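Local atomic coordinates of unsaturated glucuronyl hydrolase (Streptococcus agalactiae, PDB entry 2ZZR), a protein that hydrolyses unsaturated disaccharides derived from chondroitin, hyaluronan and heparin, releasing the 4,5-unsaturated uronic acid from their non-reducing end. Residues 92-97 with 130-135; 149-154 with 167-172; 206-211 with 218-223. All blocks are in the same frame, centred on the assembly; numbering follows the deposited sequence.

Contact 1 of 3, residues 92-97 with 130-135; sequences IAHKNV and NGDVKA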
loop_
_atom_site.group_PDB
_atom_site.type_symbol
_atom_site.label_atom_id
_atom_site.label_comp_id
_atom_site.label_asym_id
_atom_site.label_seq_id
_atom_site.Cartn_x
_atom_site.Cartn_y
_atom_site.Cartn_z
ATOM N N ILE A 92 -13.352 -5.315 -18.753
ATOM C CA ILE A 92 -13.422 -6.121 -17.529
ATOM C C ILE A 92 -13.264 -5.254 -16.276
ATOM O O ILE A 92 -13.996 -5.434 -15.303
ATOM C CB ILE A 92 -12.462 -7.352 -17.541
ATOM C CG1 ILE A 92 -12.657 -8.223 -16.288
ATOM C CG2 ILE A 92 -11.000 -6.941 -17.719
ATOM C CD1 ILE A 92 -14.096 -8.749 -16.093
ATOM N N ALA A 93 -12.338 -4.295 -16.322
ATOM C CA ALA A 93 -12.105 -3.404 -15.183
ATOM C C ALA A 93 -13.339 -2.558 -14.863
ATOM O O ALA A 93 -13.677 -2.353 -13.692
ATOM C CB ALA A 93 -10.877 -2.527 -15.428
ATOM N N HIS A 94 -14.035 -2.086 -15.895
ATOM C CA HIS A 94 -15.238 -1.297 -15.665
ATOM C C HIS A 94 -16.398 -2.134 -15.122
ATOM O O HIS A 94 -17.239 -1.622 -14.378
ATOM C CB HIS A 94 -15.684 -0.523 -16.906
ATOM C CG HIS A 94 -16.907 0.302 -16.668
ATOM N ND1 HIS A 94 -16.905 1.421 -15.863
ATOM C CD2 HIS A 94 -18.185 0.144 -17.089
ATOM C CE1 HIS A 94 -18.123 1.931 -15.817
ATOM N NE2 HIS A 94 -18.918 1.171 -16.550
ATOM N N LYS A 95 -16.445 -3.409 -15.505
ATOM C CA LYS A 95 -17.396 -4.340 -14.906
ATOM C C LYS A 95 -17.111 -4.513 -13.411
ATOM O O LYS A 95 -18.046 -4.544 -12.602
ATOM C CB LYS A 95 -17.390 -5.678 -15.641
ATOM C CG LYS A 95 -18.201 -5.634 -16.936
ATOM C CD LYS A 95 -18.113 -6.937 -17.692
ATOM C CE LYS A 95 -18.697 -6.785 -19.090
ATOM N NZ LYS A 95 -18.325 -7.940 -19.950
ATOM N N ASN A 96 -15.826 -4.599 -13.052
ATOM C CA ASN A 96 -15.422 -4.582 -11.636
ATOM C C ASN A 96 -15.945 -3.326 -10.944
ATOM O O ASN A 96 -16.530 -3.398 -9.866
ATOM C CB ASN A 96 -13.897 -4.654 -11.480
ATOM C CG ASN A 96 -13.324 -6.026 -11.767
ATOM O OD1 ASN A 96 -14.041 -6.976 -12.126
ATOM N ND2 ASN A 96 -12.010 -6.138 -11.626
ATOM N N VAL A 97 -15.741 -2.171 -11.576
ATOM C CA VAL A 97 -16.259 -0.897 -11.066
ATOM C C VAL A 97 -17.763 -0.957 -10.762
ATOM O O VAL A 97 -18.214 -0.480 -9.719
ATOM C CB VAL A 97 -15.926 0.280 -12.029
ATOM C CG1 VAL A 97 -16.666 1.546 -11.630
ATOM C CG2 VAL A 97 -14.418 0.517 -12.059
ATOM N N ASN A 130 -10.641 8.042 -17.349
ATOM C CA ASN A 130 -11.652 8.483 -18.317
ATOM C C ASN A 130 -12.839 9.280 -17.755
ATOM O O ASN A 130 -13.784 9.589 -18.483
ATOM C CB ASN A 130 -12.128 7.292 -19.175
ATOM C CG ASN A 130 -12.776 6.177 -18.349
ATOM O OD1 ASN A 130 -12.557 4.994 -18.609
ATOM N ND2 ASN A 130 -13.574 6.553 -17.370
ATOM N N GLY A 131 -12.797 9.610 -16.467
ATOM C CA GLY A 131 -13.844 10.421 -15.846
ATOM C C GLY A 131 -15.204 9.756 -15.678
ATOM O O GLY A 131 -16.209 10.447 -15.497
ATOM N N ASP A 132 -15.238 8.423 -15.716
ATOM C CA ASP A 132 -16.500 7.673 -15.594
ATOM C C ASP A 132 -17.314 8.107 -14.371
ATOM O O ASP A 132 -16.819 8.085 -13.241
ATOM C CB ASP A 132 -16.249 6.162 -15.584
ATOM C CG ASP A 132 -17.536 5.358 -15.605
ATOM O OD1 ASP A 132 -18.026 5.061 -16.720
ATOM O OD2 ASP A 132 -18.074 5.055 -14.514
ATOM N N VAL A 133 -18.560 8.512 -14.608
ATOM C CA VAL A 133 -19.398 9.082 -13.548
ATOM C C VAL A 133 -19.874 8.063 -12.506
ATOM O O VAL A 133 -20.124 8.430 -11.358
ATOM C CB VAL A 133 -20.606 9.883 -14.113
ATOM C CG1 VAL A 133 -20.110 11.093 -14.909
ATOM C CG2 VAL A 133 -21.513 8.996 -14.960
ATOM N N LYS A 134 -20.004 6.800 -12.904
ATOM C CA LYS A 134 -20.375 5.743 -11.953
ATOM C C LYS A 134 -19.184 5.377 -11.066
ATOM O O LYS A 134 -19.354 5.052 -9.887
ATOM C CB LYS A 134 -20.929 4.509 -12.668
ATOM C CG LYS A 134 -22.342 4.715 -13.220
ATOM C CD LYS A 134 -22.956 3.411 -13.713
ATOM C CE LYS A 134 -24.406 3.612 -14.151
ATOM N NZ LYS A 134 -25.345 3.698 -12.991
ATOM N N ALA A 135 -17.983 5.446 -11.639
ATOM C CA ALA A 135 -16.741 5.285 -10.872
ATOM C C ALA A 135 -16.599 6.396 -9.824
ATOM O O ALA A 135 -16.217 6.136 -8.677
ATOM C CB ALA A 135 -15.533 5.256 -11.805
#
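His-94 and Asp-132 meet where helix 87-105 packs against the start of helix 133-147, the two side chains crossing at about a right angle. The imidazole offers CE1 to the carboxylate, 3.3 Å from Asp-132 OD1 and 3.4 Å from Asp-132 OD2, so that both oxygens lie near one polarised ring carbon. The ring and carboxylate planes stand 67° apart, and the approach to the ring is oblique. The strongest polar partner of His-94 lies outside this pair: its ND1 is hydrogen-bonded to the carboxylate of Glu-126, on helix 115-130. With two carboxylates close by, a positive charge on the imidazole would probably be stabilised.

Asp-132 can face the histidine because its CG stands anti to the backbone N (chi1 -174°), and the same carboxylate serves its own chain as the N-cap of helix 133-147. Asp-132 OD2 accepts from Ala-135 N at 2.9 Å through its anti lone pair, with a weak second bond from Lys-134 N. Aspartate suits this place, being short enough to fold back onto the first-turn amides, and its negative charge probably suits the positive end of the helix dipole. Just before it, Gly-131 takes a positive phi of 70°, a conformation easily reached by glycine, as the chain leaves helix 115-130.

One turn on from His-94, the contact becomes apolar. Val-97 CG1 rests 3.9 Å from Ala-135 CB. The small alanine lets the backbones come close, with Val-97 CA and Ala-135 CA 6.2 Å apart. Val-97 also packs on Cys-123 and Glu-126. The arrangement is a capped helix start packed against an earlier helix, within the (alpha/alpha)6 barrel of glycoside hydrolase family 88.

Contact 2 of 3, residues 149-154 with 167-172; sequences RYQEKG and EHYRLI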
loop_
_atom_site.group_PDB
_atom_site.type_symbol
_atom_site.label_atom_id
_atom_site.label_comp_id
_atom_site.label_asym_id
_atom_site.label_seq_id
_atom_site.Cartn_x
_atom_site.Cartn_y
_atom_site.Cartn_z
ATOM N N ARG A 149 -16.626 5.747 10.338
ATOM C CA ARG A 149 -15.783 5.179 11.393
ATOM C C ARG A 149 -14.910 6.205 12.125
ATOM O O ARG A 149 -14.144 5.848 13.019
ATOM C CB ARG A 149 -14.939 4.015 10.855
ATOM C CG ARG A 149 -15.772 2.903 10.232
ATOM C CD ARG A 149 -14.976 1.611 10.077
ATOM N NE ARG A 149 -14.735 0.938 11.358
ATOM C CZ ARG A 149 -15.634 0.195 12.005
ATOM N NH1 ARG A 149 -16.852 0.011 11.503
ATOM N NH2 ARG A 149 -15.314 -0.365 13.166
ATOM N N TYR A 150 -15.038 7.481 11.754
ATOM C CA TYR A 150 -14.256 8.537 12.389
ATOM C C TYR A 150 -14.665 8.747 13.844
ATOM O O TYR A 150 -15.851 8.853 14.149
ATOM C CB TYR A 150 -14.390 9.860 11.626
ATOM C CG TYR A 150 -13.610 10.995 12.259
ATOM C CD1 TYR A 150 -14.270 12.071 12.862
ATOM C CD2 TYR A 150 -12.218 10.991 12.264
ATOM C CE1 TYR A 150 -13.554 13.116 13.449
ATOM C CE2 TYR A 150 -11.495 12.029 12.843
ATOM C CZ TYR A 150 -12.172 13.087 13.432
ATOM O OH TYR A 150 -11.453 14.106 14.003
ATOM N N GLN A 151 -13.665 8.816 14.717
ATOM C CA GLN A 151 -13.864 9.087 16.133
ATOM C C GLN A 151 -13.294 10.451 16.522
ATOM O O GLN A 151 -12.082 10.660 16.465
ATOM C CB GLN A 151 -13.221 7.983 16.979
ATOM C CG GLN A 151 -13.806 6.585 16.749
ATOM C CD GLN A 151 -15.253 6.432 17.223
ATOM O OE1 GLN A 151 -15.896 5.416 16.957
ATOM N NE2 GLN A 151 -15.771 7.445 17.918
ATOM N N GLU A 152 -14.176 11.364 16.927
ATOM C CA GLU A 152 -13.779 12.708 17.364
ATOM C C GLU A 152 -12.842 12.689 18.570
ATOM O O GLU A 152 -11.961 13.542 18.695
ATOM C CB GLU A 152 -15.010 13.560 17.678
ATOM C CG GLU A 152 -15.768 14.036 16.448
ATOM C CD GLU A 152 -16.981 14.892 16.789
ATOM O OE1 GLU A 152 -17.727 15.256 15.851
ATOM O OE2 GLU A 152 -17.189 15.199 17.990
ATOM N N LYS A 153 -13.039 11.714 19.455
ATOM C CA LYS A 153 -12.189 11.555 20.629
ATOM C C LYS A 153 -10.931 10.759 20.282
ATOM O O LYS A 153 -10.913 9.521 20.348
ATOM C CB LYS A 153 -12.975 10.925 21.787
ATOM C CG LYS A 153 -14.152 11.778 22.239
ATOM C CD LYS A 153 -14.682 11.330 23.583
ATOM C CE LYS A 153 -15.672 12.336 24.162
ATOM N NZ LYS A 153 -14.988 13.607 24.546
ATOM N N GLY A 154 -9.881 11.494 19.913
ATOM C CA GLY A 154 -8.641 10.913 19.399
ATOM C C GLY A 154 -8.379 11.349 17.965
ATOM O O GLY A 154 -7.230 11.407 17.534
ATOM N N GLU A 167 -12.235 -1.884 23.840
ATOM C CA GLU A 167 -11.334 -2.981 23.476
ATOM C C GLU A 167 -11.054 -3.065 21.969
ATOM O O GLU A 167 -10.165 -3.810 21.544
ATOM C CB GLU A 167 -11.846 -4.329 24.008
ATOM C CG GLU A 167 -12.168 -4.338 25.512
ATOM C CD GLU A 167 -11.019 -3.836 26.383
ATOM O OE1 GLU A 167 -11.303 -3.123 27.372
ATOM O OE2 GLU A 167 -9.842 -4.139 26.081
ATOM N N HIS A 168 -11.807 -2.295 21.185
ATOM C CA HIS A 168 -11.645 -2.213 19.726
ATOM C C HIS A 168 -11.240 -0.809 19.276
ATOM O O HIS A 168 -11.090 -0.564 18.080
ATOM C CB HIS A 168 -12.961 -2.550 19.025
ATOM C CG HIS A 168 -13.407 -3.966 19.207
ATOM N ND1 HIS A 168 -14.510 -4.476 18.560
ATOM C CD2 HIS A 168 -12.897 -4.982 19.942
ATOM C CE1 HIS A 168 -14.672 -5.741 18.901
ATOM N NE2 HIS A 168 -13.709 -6.072 19.740
ATOM N N TYR A 169 -11.087 0.108 20.234
ATOM C CA TYR A 169 -10.970 1.540 19.941
ATOM C C TYR A 169 -9.543 1.886 19.521
ATOM O O TYR A 169 -8.715 2.324 20.329
ATOM C CB TYR A 169 -11.404 2.340 21.169
ATOM C CG TYR A 169 -11.814 3.766 20.894
ATOM C CD1 TYR A 169 -13.028 4.054 20.270
ATOM C CD2 TYR A 169 -11.006 4.827 21.290
ATOM C CE1 TYR A 169 -13.417 5.368 20.036
ATOM C CE2 TYR A 169 -11.388 6.146 21.061
ATOM C CZ TYR A 169 -12.590 6.405 20.441
ATOM O OH TYR A 169 -12.973 7.702 20.212
ATOM N N ARG A 170 -9.257 1.664 18.241
ATOM C CA ARG A 170 -7.887 1.675 17.769
ATOM C C ARG A 170 -7.825 2.049 16.294
ATOM O O ARG A 170 -8.822 1.919 15.569
ATOM C CB ARG A 170 -7.253 0.295 17.976
ATOM C CG ARG A 170 -7.742 -0.769 16.974
ATOM C CD ARG A 170 -7.890 -2.156 17.594
ATOM N NE ARG A 170 -8.063 -3.174 16.556
ATOM C CZ ARG A 170 -9.203 -3.423 15.912
ATOM N NH1 ARG A 170 -9.233 -4.364 14.978
ATOM N NH2 ARG A 170 -10.310 -2.739 16.189
ATOM N N LEU A 171 -6.650 2.515 15.873
ATOM C CA LEU A 171 -6.341 2.670 14.450
ATOM C C LEU A 171 -5.294 1.638 14.051
ATOM O O LEU A 171 -4.571 1.109 14.901
ATOM C CB LEU A 171 -5.849 4.094 14.132
ATOM C CG LEU A 171 -4.563 4.646 14.774
ATOM C CD1 LEU A 171 -3.281 4.095 14.130
ATOM C CD2 LEU A 171 -4.549 6.177 14.722
ATOM N N ILE A 172 -5.203 1.363 12.753
ATOM C CA ILE A 172 -4.185 0.465 12.223
ATOM C C ILE A 172 -3.389 1.257 11.183
ATOM O O ILE A 172 -3.944 2.130 10.518
ATOM C CB ILE A 172 -4.821 -0.831 11.645
ATOM C CG1 ILE A 172 -5.514 -1.611 12.781
ATOM C CG2 ILE A 172 -3.777 -1.708 10.946
ATOM C CD1 ILE A 172 -6.292 -2.834 12.329
HETATM O O HOH W 1 -15.277 9.701 19.521
#
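Tyr-169 reaches across to residues 149-154 with its hydroxyl, which donates a hydrogen bond of 2.8 Å to the backbone oxygen Lys-153 O. That carbonyl lies at the ring edge, near the plane; the hydroxyl oxygen is tilted 18° from the carbonyl plane of Lys-153. Gln-151 packs beside the same end of the ring: its CB is 3.3 Å from Tyr-169 OH, and its CD lies 3.5 Å from Tyr-169 CE1. The bend at chi2 (-67°) turns the amide of Gln-151 toward Tyr-169 CE1, at a slant to the ring, their planes 53° apart.

A water joins the partners. It accepts from Gln-151 NE2 at 2.8 Å and from Lys-153 N at 3.0 Å, and donates to Tyr-169 OH at 3.1 Å. Tyrosine suits the place because one long, rigid side chain can bring a hydroxyl to a distant loop while its ring stays buried.

Further out, Phe-156 meets the Tyr-169 ring edge-to-face, and backbone bonding to Phe-222 ties the tyrosine to strand 219-222. Tyr-169 centres an inverse gamma turn just before strand 170-172. Arg-170 NH2 donates a hydrogen bond to His-168 O at 3.0 Å, with the oxygen in the guanidinium plane, and also bonds to Trp-160 O.

The phenol thus acts as donor to a carbonyl and acceptor from a water, so both its hydrogen-bonding roles are used in fixing the loop after strand 150-151.

Contact 3 of 3, residues 206-211 with 218-223; sequences ANNVVR and HTFYFD. With SO4 (sulfate ion), chain B.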
loop_
_atom_site.group_PDB
_atom_site.type_symbol
_atom_site.label_atom_id
_atom_site.label_comp_id
_atom_site.label_asym_id
_atom_site.label_seq_id
_atom_site.Cartn_x
_atom_site.Cartn_y
_atom_site.Cartn_z
ATOM N N ALA A 206 0.795 9.469 12.969
ATOM C CA ALA A 206 2.191 9.907 13.008
ATOM C C ALA A 206 2.737 9.990 14.430
ATOM O O ALA A 206 3.888 9.638 14.686
ATOM C CB ALA A 206 2.342 11.262 12.310
ATOM N N ASN A 207 1.905 10.466 15.349
ATOM C CA ASN A 207 2.370 10.708 16.706
ATOM C C ASN A 207 2.358 9.481 17.606
ATOM O O ASN A 207 2.933 9.505 18.704
ATOM C CB ASN A 207 1.594 11.867 17.327
ATOM C CG ASN A 207 2.201 13.208 16.970
ATOM O OD1 ASN A 207 3.418 13.378 17.047
ATOM N ND2 ASN A 207 1.370 14.155 16.577
ATOM N N ASN A 208 1.745 8.401 17.124
ATOM C CA ASN A 208 1.479 7.241 17.976
ATOM C C ASN A 208 1.840 5.897 17.348
ATOM O O ASN A 208 2.600 5.121 17.937
ATOM C CB ASN A 208 0.022 7.256 18.446
ATOM C CG ASN A 208 -0.326 8.507 19.237
ATOM O OD1 ASN A 208 0.175 8.714 20.347
ATOM N ND2 ASN A 208 -1.180 9.346 18.674
ATOM N N VAL A 209 1.317 5.625 16.150
ATOM C CA VAL A 209 1.569 4.332 15.504
ATOM C C VAL A 209 2.994 4.248 14.943
ATOM O O VAL A 209 3.526 3.152 14.732
ATOM C CB VAL A 209 0.467 3.978 14.459
ATOM C CG1 VAL A 209 0.773 4.585 13.085
ATOM C CG2 VAL A 209 0.280 2.459 14.360
ATOM N N VAL A 210 3.612 5.407 14.705
ATOM C CA VAL A 210 5.037 5.471 14.419
ATOM C C VAL A 210 5.754 5.664 15.754
ATOM O O VAL A 210 5.385 6.540 16.542
ATOM C CB VAL A 210 5.389 6.625 13.446
ATOM C CG1 VAL A 210 6.883 6.629 13.118
ATOM C CG2 VAL A 210 4.563 6.506 12.163
ATOM N N ARG A 211 6.762 4.833 16.002
ATOM C CA ARG A 211 7.493 4.842 17.273
ATOM C C ARG A 211 8.680 5.809 17.250
ATOM O O ARG A 211 9.135 6.221 16.183
ATOM C CB ARG A 211 7.976 3.428 17.615
ATOM C CG ARG A 211 6.866 2.383 17.639
ATOM C CD ARG A 211 7.344 1.069 18.258
ATOM N NE ARG A 211 7.507 1.186 19.705
ATOM C CZ ARG A 211 7.737 0.165 20.530
ATOM N NH1 ARG A 211 7.862 0.388 21.836
ATOM N NH2 ARG A 211 7.843 -1.072 20.060
ATOM N N HIS A 218 1.605 -1.879 14.568
ATOM C CA HIS A 218 0.514 -2.234 13.665
ATOM C C HIS A 218 -0.737 -1.472 14.083
ATOM O O HIS A 218 -1.416 -0.859 13.255
ATOM C CB HIS A 218 0.273 -3.753 13.714
ATOM C CG HIS A 218 -1.001 -4.196 13.063
ATOM N ND1 HIS A 218 -1.047 -4.714 11.787
ATOM C CD2 HIS A 218 -2.274 -4.222 13.522
ATOM C CE1 HIS A 218 -2.294 -5.023 11.482
ATOM N NE2 HIS A 218 -3.058 -4.739 12.521
ATOM N N THR A 219 -1.011 -1.511 15.386
ATOM C CA THR A 219 -2.240 -1.000 15.974
ATOM C C THR A 219 -1.910 0.011 17.070
ATOM O O THR A 219 -0.900 -0.131 17.769
ATOM C CB THR A 219 -3.057 -2.176 16.588
ATOM O OG1 THR A 219 -3.517 -3.041 15.545
ATOM C CG2 THR A 219 -4.263 -1.686 17.368
ATOM N N PHE A 220 -2.754 1.030 17.221
ATOM C CA PHE A 220 -2.630 1.934 18.361
ATOM C C PHE A 220 -3.984 2.234 18.976
ATOM O O PHE A 220 -4.902 2.672 18.287
ATOM C CB PHE A 220 -1.896 3.237 18.005
ATOM C CG PHE A 220 -1.220 3.870 19.187
ATOM C CD1 PHE A 220 0.127 3.638 19.433
ATOM C CD2 PHE A 220 -1.942 4.654 20.079
ATOM C CE1 PHE A 220 0.756 4.199 20.547
ATOM C CE2 PHE A 220 -1.327 5.217 21.195
ATOM C CZ PHE A 220 0.017 4.987 21.429
ATOM N N TYR A 221 -4.086 1.994 20.284
ATOM C CA TYR A 221 -5.328 2.180 21.026
ATOM C C TYR A 221 -5.457 3.567 21.632
ATOM O O TYR A 221 -4.472 4.162 22.060
ATOM C CB TYR A 221 -5.418 1.157 22.165
ATOM C CG TYR A 221 -5.745 -0.239 21.704
ATOM C CD1 TYR A 221 -4.734 -1.126 21.335
ATOM C CD2 TYR A 221 -7.069 -0.672 21.638
ATOM C CE1 TYR A 221 -5.039 -2.421 20.911
ATOM C CE2 TYR A 221 -7.382 -1.966 21.216
ATOM C CZ TYR A 221 -6.368 -2.825 20.854
ATOM O OH TYR A 221 -6.673 -4.099 20.434
ATOM N N PHE A 222 -6.690 4.049 21.689
ATOM C CA PHE A 222 -7.021 5.320 22.322
ATOM C C PHE A 222 -8.073 5.104 23.403
ATOM O O PHE A 222 -8.751 4.073 23.425
ATOM C CB PHE A 222 -7.527 6.317 21.276
ATOM C CG PHE A 222 -6.469 6.753 20.305
ATOM C CD1 PHE A 222 -6.117 5.945 19.221
ATOM C CD2 PHE A 222 -5.809 7.964 20.478
ATOM C CE1 PHE A 222 -5.126 6.343 18.327
ATOM C CE2 PHE A 222 -4.813 8.371 19.587
ATOM C CZ PHE A 222 -4.471 7.554 18.508
ATOM N N ASP A 223 -8.197 6.073 24.306
ATOM C CA ASP A 223 -9.246 6.047 25.323
ATOM C C ASP A 223 -10.529 6.668 24.759
ATOM O O ASP A 223 -10.533 7.840 24.377
ATOM C CB ASP A 223 -8.774 6.791 26.582
ATOM C CG ASP A 223 -9.710 6.597 27.771
ATOM O OD1 ASP A 223 -10.923 6.824 27.626
ATOM O OD2 ASP A 223 -9.216 6.230 28.855
HETATM S S SO4 B . 7.335 4.418 21.689
HETATM O O1 SO4 B . 6.951 5.243 22.831
HETATM O O2 SO4 B . 8.269 5.162 20.854
HETATM O O3 SO4 B . 7.962 3.182 22.156
HETATM O O4 SO4 B . 6.144 4.096 20.909
#
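With CG anti to its backbone N (chi1 -154°), Phe-220 puts the face of its ring against Asn-208 CB, while the chi1 of Asn-208 (-59°) sends the amide on toward Phe-222. The first meeting is a CH-pi contact: Asn-208 CB sits 3.5 Å from the centroid of the Phe-220 ring, 3° off the normal. Beyond it, Asn-208 ND2 is 3.8 Å from Phe-222 CZ, the amide nearly perpendicular to that ring. Asparagine suits the place because its short amide lets ND2 reach back to Ala-204 O, one turn earlier, while lying near Phe-222.

The pi-type turn at 206-209, on helix 192-209, packs against strand 219-222, the middle strand of a three-stranded antiparallel sheet. His-218 and Thr-219 form a classic beta bulge opposite Val-233. The side chain of Phe-220 lies about 3 Å from Gly-232 and that of His-218 about 6 Å from Thr-234, nearest atoms in each case; both neighbours probably bind substrate. Branched Val-209 fills in beside the aromatic, its CG2 4.3 Å from Phe-220 CB.

Past the helix, Arg-211 holds a sulfate, probably from the crystallisation liquor: Arg-211 NH1 donates to O3 of the ion at 2.8 Å, and Arg-211 NE to the same oxygen at 3.2 Å. Asp-212 N binds it too.

Overall arrangement
The three contacts follow one another along the chain, each closing before the next opens. Contact 1 joins helices 87-105 and 133-147 on one side of the molecule, its centre about 32 Å from that of contact 2 and about 35 Å from that of contact 3, which lies across the chain's centre. Helix 133-147 is followed in the chain by strand 150-151 of contact 2. Contacts 2 and 3 touch, with centres about 10 Å apart, because strands 170-172 and 219-222 are neighbours in one antiparallel sheet. Contact 1 is thus helix packing, whereas the other two fasten a loop and a helix to the three-stranded sheet, whose third strand, 229-233, probably contributes to substrate binding through Gly-232.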